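Long-range contacts in pyruvate kinase (Pseudomonas aeruginosa, PDB 6QXL), which probably transfers the phosphate of phosphoenolpyruvate to ADP in the last step of glycolysis, and carries glucose 6-phosphate in its C-terminal domain: residues A305-T310 with H342-K347; S348-G353 with S394-S399; I377-C382 with D454-T459. All blocks are in the same frame, centred on the assembly; numbering follows the deposited sequence.

Interaction 1: residues A305-T310 with H342-K347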
loop_
_atom_site.group_PDB
_atom_site.type_symbol
_atom_site.label_atom_id
_atom_site.label_comp_id
_atom_site.label_asym_id
_atom_site.label_seq_id
_atom_site.Cartn_x
_atom_site.Cartn_y
_atom_site.Cartn_z
ATOM N N ALA A 305 21.204 -4.162 12.300
ATOM C CA ALA A 305 21.897 -3.280 11.344
ATOM C C ALA A 305 21.814 -3.860 9.929
ATOM O O ALA A 305 21.628 -3.121 8.966
ATOM C CB ALA A 305 23.343 -3.047 11.751
ATOM N N VAL A 306 21.899 -5.174 9.816
ATOM C CA VAL A 306 21.772 -5.825 8.528
ATOM C C VAL A 306 20.364 -5.637 7.966
ATOM O O VAL A 306 20.200 -5.347 6.773
ATOM C CB VAL A 306 22.145 -7.308 8.621
ATOM C CG1 VAL A 306 21.847 -8.027 7.315
ATOM C CG2 VAL A 306 23.635 -7.453 8.972
ATOM N N LEU A 307 19.345 -5.765 8.803
ATOM C CA LEU A 307 17.975 -5.538 8.351
ATOM C C LEU A 307 17.702 -4.067 8.051
ATOM O O LEU A 307 16.939 -3.785 7.135
ATOM C CB LEU A 307 16.980 -6.070 9.347
ATOM C CG LEU A 307 17.081 -7.558 9.678
ATOM C CD1 LEU A 307 16.049 -7.953 10.701
ATOM C CD2 LEU A 307 16.979 -8.462 8.474
ATOM N N ASP A 308 18.362 -3.139 8.751
ATOM C CA ASP A 308 18.296 -1.721 8.362
ATOM C C ASP A 308 18.935 -1.476 6.976
ATOM O O ASP A 308 18.822 -0.377 6.435
ATOM C CB ASP A 308 18.997 -0.808 9.377
ATOM C CG ASP A 308 18.434 -0.896 10.808
ATOM O OD1 ASP A 308 17.199 -1.087 10.960
ATOM O OD2 ASP A 308 19.232 -0.783 11.792
ATOM N N TYR A 309 19.627 -2.487 6.434
ATOM C CA TYR A 309 20.293 -2.420 5.130
ATOM C C TYR A 309 21.546 -1.535 5.126
ATOM O O TYR A 309 21.813 -0.796 4.182
ATOM C CB TYR A 309 19.321 -2.069 3.961
ATOM C CG TYR A 309 19.434 -3.089 2.870
ATOM C CD1 TYR A 309 18.844 -4.357 3.027
ATOM C CD2 TYR A 309 20.192 -2.845 1.720
ATOM C CE1 TYR A 309 18.970 -5.327 2.051
ATOM C CE2 TYR A 309 20.317 -3.818 0.734
ATOM C CZ TYR A 309 19.710 -5.054 0.910
ATOM O OH TYR A 309 19.845 -6.027 -0.044
ATOM N N THR A 310 22.332 -1.655 6.182
ATOM C CA THR A 310 23.667 -1.090 6.214
ATOM C C THR A 310 24.536 -1.817 5.189
ATOM O O THR A 310 24.321 -2.999 4.897
ATOM C CB THR A 310 24.276 -1.214 7.640
ATOM O OG1 THR A 310 25.366 -0.295 7.793
ATOM C CG2 THR A 310 24.737 -2.617 7.958
ATOM N N HIS A 342 16.412 -13.378 5.970
ATOM C CA HIS A 342 15.100 -12.763 6.215
ATOM C C HIS A 342 14.464 -12.296 4.891
ATOM O O HIS A 342 15.176 -11.833 3.993
ATOM C CB HIS A 342 15.240 -11.578 7.169
ATOM C CG HIS A 342 14.005 -11.272 7.965
ATOM N ND1 HIS A 342 13.127 -10.257 7.636
ATOM C CD2 HIS A 342 13.511 -11.833 9.097
ATOM C CE1 HIS A 342 12.148 -10.217 8.520
ATOM N NE2 HIS A 342 12.347 -11.173 9.404
ATOM N N PRO A 343 13.134 -12.443 4.760
ATOM C CA PRO A 343 12.452 -11.967 3.545
ATOM C C PRO A 343 12.595 -10.478 3.210
ATOM O O PRO A 343 12.636 -10.132 2.034
ATOM C CB PRO A 343 10.983 -12.325 3.804
ATOM C CG PRO A 343 11.049 -13.491 4.727
ATOM C CD PRO A 343 12.219 -13.217 5.619
ATOM N N THR A 344 12.700 -9.619 4.212
ATOM C CA THR A 344 12.879 -8.177 3.959
ATOM C C THR A 344 14.258 -7.815 3.364
ATOM O O THR A 344 14.417 -6.725 2.818
ATOM C CB THR A 344 12.641 -7.330 5.225
ATOM O OG1 THR A 344 13.612 -7.677 6.206
ATOM C CG2 THR A 344 11.230 -7.542 5.775
ATOM N N SER A 345 15.239 -8.712 3.472
ATOM C CA SER A 345 16.565 -8.463 2.876
ATOM C C SER A 345 16.606 -8.566 1.344
ATOM O O SER A 345 17.522 -8.049 0.733
ATOM C CB SER A 345 17.642 -9.369 3.511
ATOM O OG SER A 345 18.053 -8.812 4.765
ATOM N N GLN A 346 15.598 -9.179 0.741
ATOM C CA GLN A 346 15.594 -9.493 -0.696
ATOM C C GLN A 346 14.471 -8.818 -1.502
ATOM O O GLN A 346 14.522 -8.870 -2.719
ATOM C CB GLN A 346 15.520 -11.020 -0.863
ATOM C CG GLN A 346 16.137 -11.791 0.311
ATOM C CD GLN A 346 15.982 -13.289 0.190
ATOM O OE1 GLN A 346 15.312 -13.795 -0.726
ATOM N NE2 GLN A 346 16.499 -14.009 1.194
ATOM N N LYS A 347 13.501 -8.177 -0.856
ATOM C CA LYS A 347 12.356 -7.570 -1.548
ATOM C C LYS A 347 12.485 -6.052 -1.581
ATOM O O LYS A 347 12.789 -5.434 -0.553
ATOM C CB LYS A 347 11.034 -7.973 -0.878
ATOM C CG LYS A 347 10.760 -9.465 -0.896
ATOM C CD LYS A 347 9.487 -9.782 -0.094
ATOM C CE LYS A 347 9.387 -11.234 0.367
ATOM N NZ LYS A 347 8.126 -11.359 1.132
HETATM O O HOH W 1 15.865 -6.150 5.621
#

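Interaction 2: residues S348-G353 with S394-S399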
loop_
_atom_site.group_PDB
_atom_site.type_symbol
_atom_site.label_atom_id
_atom_site.label_comp_id
_atom_site.label_asym_id
_atom_site.label_seq_id
_atom_site.Cartn_x
_atom_site.Cartn_y
_atom_site.Cartn_z
ATOM N N SER A 348 12.261 -5.460 -2.751
ATOM C CA SER A 348 12.423 -4.020 -2.968
ATOM C C SER A 348 11.146 -3.413 -3.580
ATOM O O SER A 348 10.416 -4.078 -4.315
ATOM C CB SER A 348 13.654 -3.750 -3.873
ATOM O OG SER A 348 13.796 -2.378 -4.165
ATOM N N SER A 349 10.890 -2.154 -3.246
ATOM C CA SER A 349 9.879 -1.349 -3.938
ATOM C C SER A 349 10.404 -0.717 -5.259
ATOM O O SER A 349 9.633 -0.158 -6.032
ATOM C CB SER A 349 9.363 -0.248 -3.017
ATOM O OG SER A 349 10.387 0.720 -2.751
ATOM N N HIS A 350 11.719 -0.800 -5.491
ATOM C CA HIS A 350 12.349 -0.394 -6.744
ATOM C C HIS A 350 12.187 1.071 -7.124
ATOM O O HIS A 350 12.149 1.427 -8.304
ATOM C CB HIS A 350 11.997 -1.319 -7.917
ATOM C CG HIS A 350 12.463 -2.728 -7.726
ATOM N ND1 HIS A 350 13.748 -3.180 -7.990
ATOM C CD2 HIS A 350 11.798 -3.777 -7.208
ATOM C CE1 HIS A 350 13.828 -4.436 -7.658
ATOM N NE2 HIS A 350 12.667 -4.857 -7.200
ATOM N N ARG A 351 12.093 1.914 -6.090
ATOM C CA ARG A 351 11.947 3.354 -6.254
ATOM C C ARG A 351 10.779 3.755 -7.169
ATOM O O ARG A 351 10.869 4.748 -7.896
ATOM C CB ARG A 351 13.287 3.949 -6.716
ATOM C CG ARG A 351 14.418 3.684 -5.724
ATOM C CD ARG A 351 15.733 4.283 -6.177
ATOM N NE ARG A 351 16.732 4.317 -5.096
ATOM C CZ ARG A 351 17.963 4.803 -5.216
ATOM N NH1 ARG A 351 18.389 5.294 -6.389
ATOM N NH2 ARG A 351 18.778 4.821 -4.166
ATOM N N LEU A 352 9.685 2.976 -7.104
ATOM C CA LEU A 352 8.472 3.272 -7.870
ATOM C C LEU A 352 7.961 4.672 -7.591
ATOM O O LEU A 352 7.986 5.142 -6.445
ATOM C CB LEU A 352 7.351 2.267 -7.595
ATOM C CG LEU A 352 7.033 1.279 -8.715
ATOM C CD1 LEU A 352 8.207 0.415 -9.153
ATOM C CD2 LEU A 352 5.917 0.361 -8.231
ATOM N N GLY A 353 7.525 5.341 -8.658
ATOM C CA GLY A 353 7.030 6.712 -8.575
ATOM C C GLY A 353 8.096 7.784 -8.590
ATOM O O GLY A 353 7.754 8.947 -8.714
ATOM N N SER A 394 23.677 -1.655 -5.916
ATOM C CA SER A 394 23.675 -2.182 -4.561
ATOM C C SER A 394 22.884 -1.327 -3.564
ATOM O O SER A 394 22.707 -1.737 -2.428
ATOM C CB SER A 394 25.111 -2.389 -4.092
ATOM O OG SER A 394 25.824 -1.178 -4.094
ATOM N N ARG A 395 22.395 -0.161 -3.997
ATOM C CA ARG A 395 21.417 0.586 -3.206
ATOM C C ARG A 395 20.038 -0.069 -3.162
ATOM O O ARG A 395 19.223 0.309 -2.361
ATOM C CB ARG A 395 21.226 2.005 -3.726
ATOM C CG ARG A 395 22.456 2.877 -3.879
ATOM C CD ARG A 395 23.332 2.922 -2.664
ATOM N NE ARG A 395 24.154 1.716 -2.575
ATOM C CZ ARG A 395 24.786 1.322 -1.484
ATOM N NH1 ARG A 395 24.699 2.028 -0.356
ATOM N NH2 ARG A 395 25.475 0.193 -1.521
ATOM N N ILE A 396 19.778 -1.042 -4.017
ATOM C CA ILE A 396 18.464 -1.654 -4.118
ATOM C C ILE A 396 18.475 -2.979 -3.392
ATOM O O ILE A 396 19.366 -3.796 -3.589
ATOM C CB ILE A 396 18.098 -1.872 -5.605
ATOM C CG1 ILE A 396 18.110 -0.551 -6.362
ATOM C CG2 ILE A 396 16.755 -2.525 -5.750
ATOM C CD1 ILE A 396 17.197 0.485 -5.774
ATOM N N ARG A 397 17.462 -3.209 -2.571
ATOM C CA ARG A 397 17.395 -4.459 -1.837
ATOM C C ARG A 397 17.309 -5.600 -2.812
ATOM O O ARG A 397 16.498 -5.561 -3.730
ATOM C CB ARG A 397 16.194 -4.508 -0.911
ATOM C CG ARG A 397 16.296 -3.625 0.324
ATOM C CD ARG A 397 14.944 -3.553 1.034
ATOM N NE ARG A 397 15.094 -3.775 2.485
ATOM C CZ ARG A 397 15.307 -2.822 3.363
ATOM N NH1 ARG A 397 15.374 -1.539 3.002
ATOM N NH2 ARG A 397 15.476 -3.144 4.621
ATOM N N SER A 398 18.146 -6.609 -2.615
ATOM C CA SER A 398 18.131 -7.802 -3.433
ATOM C C SER A 398 18.960 -8.880 -2.771
ATOM O O SER A 398 19.726 -8.611 -1.859
ATOM C CB SER A 398 18.727 -7.487 -4.818
ATOM O OG SER A 398 18.844 -8.662 -5.614
ATOM N N SER A 399 18.821 -10.109 -3.234
ATOM C CA SER A 399 19.782 -11.151 -2.870
ATOM C C SER A 399 20.614 -11.671 -4.061
ATOM O O SER A 399 21.357 -12.632 -3.911
ATOM C CB SER A 399 19.039 -12.295 -2.193
ATOM O OG SER A 399 18.098 -12.834 -3.068
HETATM O O HOH W 2 15.367 -1.069 -1.831
#

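Interaction 3: residues I377-C382 with D454-T459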
loop_
_atom_site.group_PDB
_atom_site.type_symbol
_atom_site.label_atom_id
_atom_site.label_comp_id
_atom_site.label_asym_id
_atom_site.label_seq_id
_atom_site.Cartn_x
_atom_site.Cartn_y
_atom_site.Cartn_z
ATOM N N ILE A 377 17.711 -15.505 -13.287
ATOM C CA ILE A 377 18.926 -14.719 -13.208
ATOM C C ILE A 377 19.660 -15.023 -11.907
ATOM O O ILE A 377 19.107 -14.844 -10.846
ATOM C CB ILE A 377 18.640 -13.224 -13.337
ATOM C CG1 ILE A 377 18.232 -12.932 -14.775
ATOM C CG2 ILE A 377 19.867 -12.393 -12.957
ATOM C CD1 ILE A 377 17.480 -11.628 -14.941
ATOM N N LYS A 378 20.903 -15.479 -12.024
ATOM C CA LYS A 378 21.693 -15.896 -10.890
ATOM C C LYS A 378 22.852 -14.965 -10.595
ATOM O O LYS A 378 23.528 -15.148 -9.579
ATOM C CB LYS A 378 22.236 -17.310 -11.118
ATOM C CG LYS A 378 21.173 -18.371 -11.367
ATOM C CD LYS A 378 20.258 -18.626 -10.176
ATOM C CE LYS A 378 19.296 -19.743 -10.529
ATOM N NZ LYS A 378 18.140 -19.746 -9.614
ATOM N N ALA A 379 23.111 -13.998 -11.461
ATOM C CA ALA A 379 24.199 -13.060 -11.225
ATOM C C ALA A 379 24.095 -11.854 -12.121
ATOM O O ALA A 379 23.429 -11.896 -13.132
ATOM C CB ALA A 379 25.553 -13.739 -11.424
ATOM N N ILE A 380 24.755 -10.777 -11.723
ATOM C CA ILE A 380 24.846 -9.576 -12.520
ATOM C C ILE A 380 26.299 -9.282 -12.799
ATOM O O ILE A 380 27.079 -9.078 -11.881
ATOM C CB ILE A 380 24.221 -8.378 -11.799
ATOM C CG1 ILE A 380 22.728 -8.652 -11.548
ATOM C CG2 ILE A 380 24.471 -7.095 -12.591
ATOM C CD1 ILE A 380 22.003 -7.514 -10.933
ATOM N N ILE A 381 26.662 -9.277 -14.086
ATOM C CA ILE A 381 28.002 -8.971 -14.561
ATOM C C ILE A 381 27.986 -7.498 -14.906
ATOM O O ILE A 381 27.431 -7.089 -15.921
ATOM C CB ILE A 381 28.359 -9.840 -15.773
ATOM C CG1 ILE A 381 28.454 -11.300 -15.332
ATOM C CG2 ILE A 381 29.677 -9.406 -16.408
ATOM C CD1 ILE A 381 28.682 -12.270 -16.484
ATOM N N CYS A 382 28.604 -6.696 -14.056
ATOM C CA CYS A 382 28.626 -5.263 -14.263
ATOM C C CYS A 382 30.040 -4.843 -14.652
ATOM O O CYS A 382 30.931 -4.779 -13.809
ATOM C CB CYS A 382 28.152 -4.556 -13.007
ATOM S SG CYS A 382 28.182 -2.774 -13.202
ATOM N N ASP A 454 21.521 -21.546 -16.337
ATOM C CA ASP A 454 21.280 -20.312 -15.626
ATOM C C ASP A 454 21.317 -19.114 -16.576
ATOM O O ASP A 454 21.896 -19.179 -17.653
ATOM C CB ASP A 454 22.329 -20.105 -14.517
ATOM C CG ASP A 454 22.256 -21.152 -13.412
ATOM O OD1 ASP A 454 21.169 -21.728 -13.160
ATOM O OD2 ASP A 454 23.312 -21.401 -12.779
ATOM N N TRP A 455 20.670 -18.035 -16.158
ATOM C CA TRP A 455 20.693 -16.766 -16.873
ATOM C C TRP A 455 21.495 -15.738 -16.105
ATOM O O TRP A 455 21.730 -15.876 -14.922
ATOM C CB TRP A 455 19.269 -16.242 -17.054
ATOM C CG TRP A 455 18.430 -17.040 -17.946
ATOM C CD1 TRP A 455 17.751 -18.186 -17.636
ATOM C CD2 TRP A 455 18.144 -16.745 -19.295
ATOM N NE1 TRP A 455 17.054 -18.640 -18.737
ATOM C CE2 TRP A 455 17.281 -17.772 -19.774
ATOM C CE3 TRP A 455 18.536 -15.725 -20.167
ATOM C CZ2 TRP A 455 16.815 -17.802 -21.077
ATOM C CZ3 TRP A 455 18.075 -15.756 -21.476
ATOM C CH2 TRP A 455 17.206 -16.785 -21.912
ATOM N N VAL A 456 21.864 -14.671 -16.784
ATOM C CA VAL A 456 22.749 -13.667 -16.222
ATOM C C VAL A 456 22.425 -12.320 -16.847
ATOM O O VAL A 456 21.958 -12.260 -17.968
ATOM C CB VAL A 456 24.231 -14.111 -16.464
ATOM C CG1 VAL A 456 25.168 -13.054 -17.040
ATOM C CG2 VAL A 456 24.765 -14.622 -15.169
ATOM N N ILE A 457 22.730 -11.260 -16.129
ATOM C CA ILE A 457 22.581 -9.910 -16.670
ATOM C C ILE A 457 23.969 -9.342 -16.887
ATOM O O ILE A 457 24.824 -9.456 -16.012
ATOM C CB ILE A 457 21.799 -8.974 -15.725
ATOM C CG1 ILE A 457 20.335 -9.394 -15.695
ATOM C CG2 ILE A 457 21.931 -7.520 -16.155
ATOM C CD1 ILE A 457 19.472 -8.562 -14.777
ATOM N N LEU A 458 24.195 -8.733 -18.044
ATOM C CA LEU A 458 25.432 -8.035 -18.293
ATOM C C LEU A 458 25.110 -6.595 -18.572
ATOM O O LEU A 458 24.208 -6.303 -19.350
ATOM C CB LEU A 458 26.169 -8.669 -19.474
ATOM C CG LEU A 458 27.620 -8.201 -19.657
ATOM C CD1 LEU A 458 28.439 -9.305 -20.274
ATOM C CD2 LEU A 458 27.746 -6.944 -20.504
ATOM N N THR A 459 25.853 -5.690 -17.950
ATOM C CA THR A 459 25.721 -4.264 -18.238
ATOM C C THR A 459 27.043 -3.705 -18.680
ATOM O O THR A 459 28.099 -4.131 -18.205
ATOM C CB THR A 459 25.228 -3.444 -17.004
ATOM O OG1 THR A 459 26.222 -3.436 -15.969
ATOM C CG2 THR A 459 23.912 -4.033 -16.452
#

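Interaction 1: residues A305-T310 with H342-K347
Methyl CD2 of Leu307, at the end of helix 296-307, reaches the turn at His342-Lys347 and touches His342, Thr344 and Ser345. Its nearest neighbour is the CB of His342, 3.8 Å from Leu307 CD2, where the two side chains cross at roughly a right angle. Ser345 OG comes within 3.9 Å of the same Leu307 CD2, and Thr344 OG1 lies slightly farther off. This is the tight part of the contact, and the close packing continues at Tyr309. There the phi of +72° ends the helix in a Schellman motif, with Tyr309 N bonded to Val306 O and Thr310 N to Ala305 O. From that turn the tyrosine side chain reaches across, and Ser345 O meets its ring at the edge, near the ring plane. Tyr309 OH donates to Ser345 O at 3.2 Å, and the same hydroxyl is also held by Ser398 N, so two bonds fix the end of a buried ring.

The looser side is at exposed Thr344. Here a water spans the two segments, donating to Leu307 O at 3.0 Å and lying 2.8 Å from Thr344 OG1. That hydroxyl sits between its own backbone N and carbonyl carbon (chi1 63°), a placement from which it also hydrogen-bonds His342 ND1, 3.0 Å from Thr344 OG1. This bond and Pro343 CD, over one face of the imidazole, together restrain the rotation of the ring. Val261 and Gly262 of a neighbouring subunit pack on Leu307 and His342.

In the barrel, helix 296-307 runs between helix 260-273, which meets Ala305 and Asp308, and helix 325-340, which meets Val306; the contact ties the helix's C-terminal end, just before strand 312-315, to the chain leaving the barrel.

Interaction 2: residues S348-G353 with S394-S399
Ser348 and Arg397 bring two irregular chains to a CA-CA distance of 5.1 Å, and a water takes the place of a direct hydrogen bond, accepting from Arg397 N and lying 3.1 Å from Ser348 OG. With OG anti to the backbone N (chi1 177°), Ser348 also accepts from His350 N, closing an ST turn with a bond of 2.9 Å. Ile396 carries most of the side-chain contact. Its CG2 branch lies 3.4 Å from Ser348 OG and reaches the imidazole of His350, ND1 being 3.8 Å from Ile396 CG2. CD1, on the other branch, sits over one face of the Arg351 guanidinium, 3.9 Å from Arg351 NE. Extended Arg351 and Arg395, folded back at chi2 and chi3, run side by side, Arg351 NH2 touching Arg395 CB, with guanidinium planes 83° apart. Arg351 NH2 bonds Asn275 OD1; Arg395 NH2 forms a salt bridge with Asp311 and donates, in the guanidinium plane, to Ser394 OG. Tyr369 of another neighbouring subunit, not the one that packs on Leu307, bonds His350 O. The contact sets the linker after helix 325-340 against the loop between helix 388-394 and strand 402-406 of the C-terminal domain, and helix 359-373 backs Ile396.

Interaction 3: residues I377-C382 with D454-T459
Ile381 and Val456 meet by their outermost methyls, Ile381 CD1 lying 3.6 Å from Val456 CG1, while the other branch of Ile381, CG2, rests against Leu458 CG at 4.0 Å. Ala379 CB extends this layer along Val456 CG2, and helix 436-446 covers it. On the opposite face Ile377 reaches Ile457, methyl to methyl, with CD1 of each 3.7 Å apart. Between these layers the parallel backbones alternate donors and acceptors. Ile381 N gives a short bond of 2.7 Å to Ile457 O, nearly in line with the carbonyl, and Thr459 N follows to Ile381 O at 2.9 Å. Ile457 N to Ala379 O and Lys378 N to Trp455 O complete the set; the last donor is tilted from the carbonyl plane of Trp455, at a beta bulge where 377-380 has one residue more than 455-457.

At the polar edge the aliphatic part of Lys378 crosses Asp454, CG to CG at 3.6 Å, but Lys378 NZ stays 5.1 Å from Asp454 OD1, and Asp454 OD2 is bonded to Thr451 N. Cys382 SG and Thr459 OG1 lie 3.5 Å apart at the other end. Strand 377-383 runs between 402-406 and 455-461, with helices 359-373 and 388-394 over the Ile377, Ile380 and Cys382 face: the helix-flanked sheet of the C-terminal alpha/beta domain of pyruvate kinases.

How the interactions relate
Interactions 1 and 2 form one continuous patch, their centres about 11 Å apart. Residues 342-347 run directly into 348-353, and Arg397 reaches back from interaction 2, its NE making a probable hydrogen bond of 3.0 Å to Thr344 O. The patch thus joins the end of the barrel to the C-terminal domain. Interaction 3 is separate, with its centre about 17 Å from that of interaction 2 and about 22 Å from that of interaction 1, yet helix 359-373 backs both interactions 2 and 3. Interaction 3 lies nearer the glucose 6-phosphate than interaction 2: the Cys382 side chain is about 6 Å from the ligand, against about 13 Å for that of Arg395.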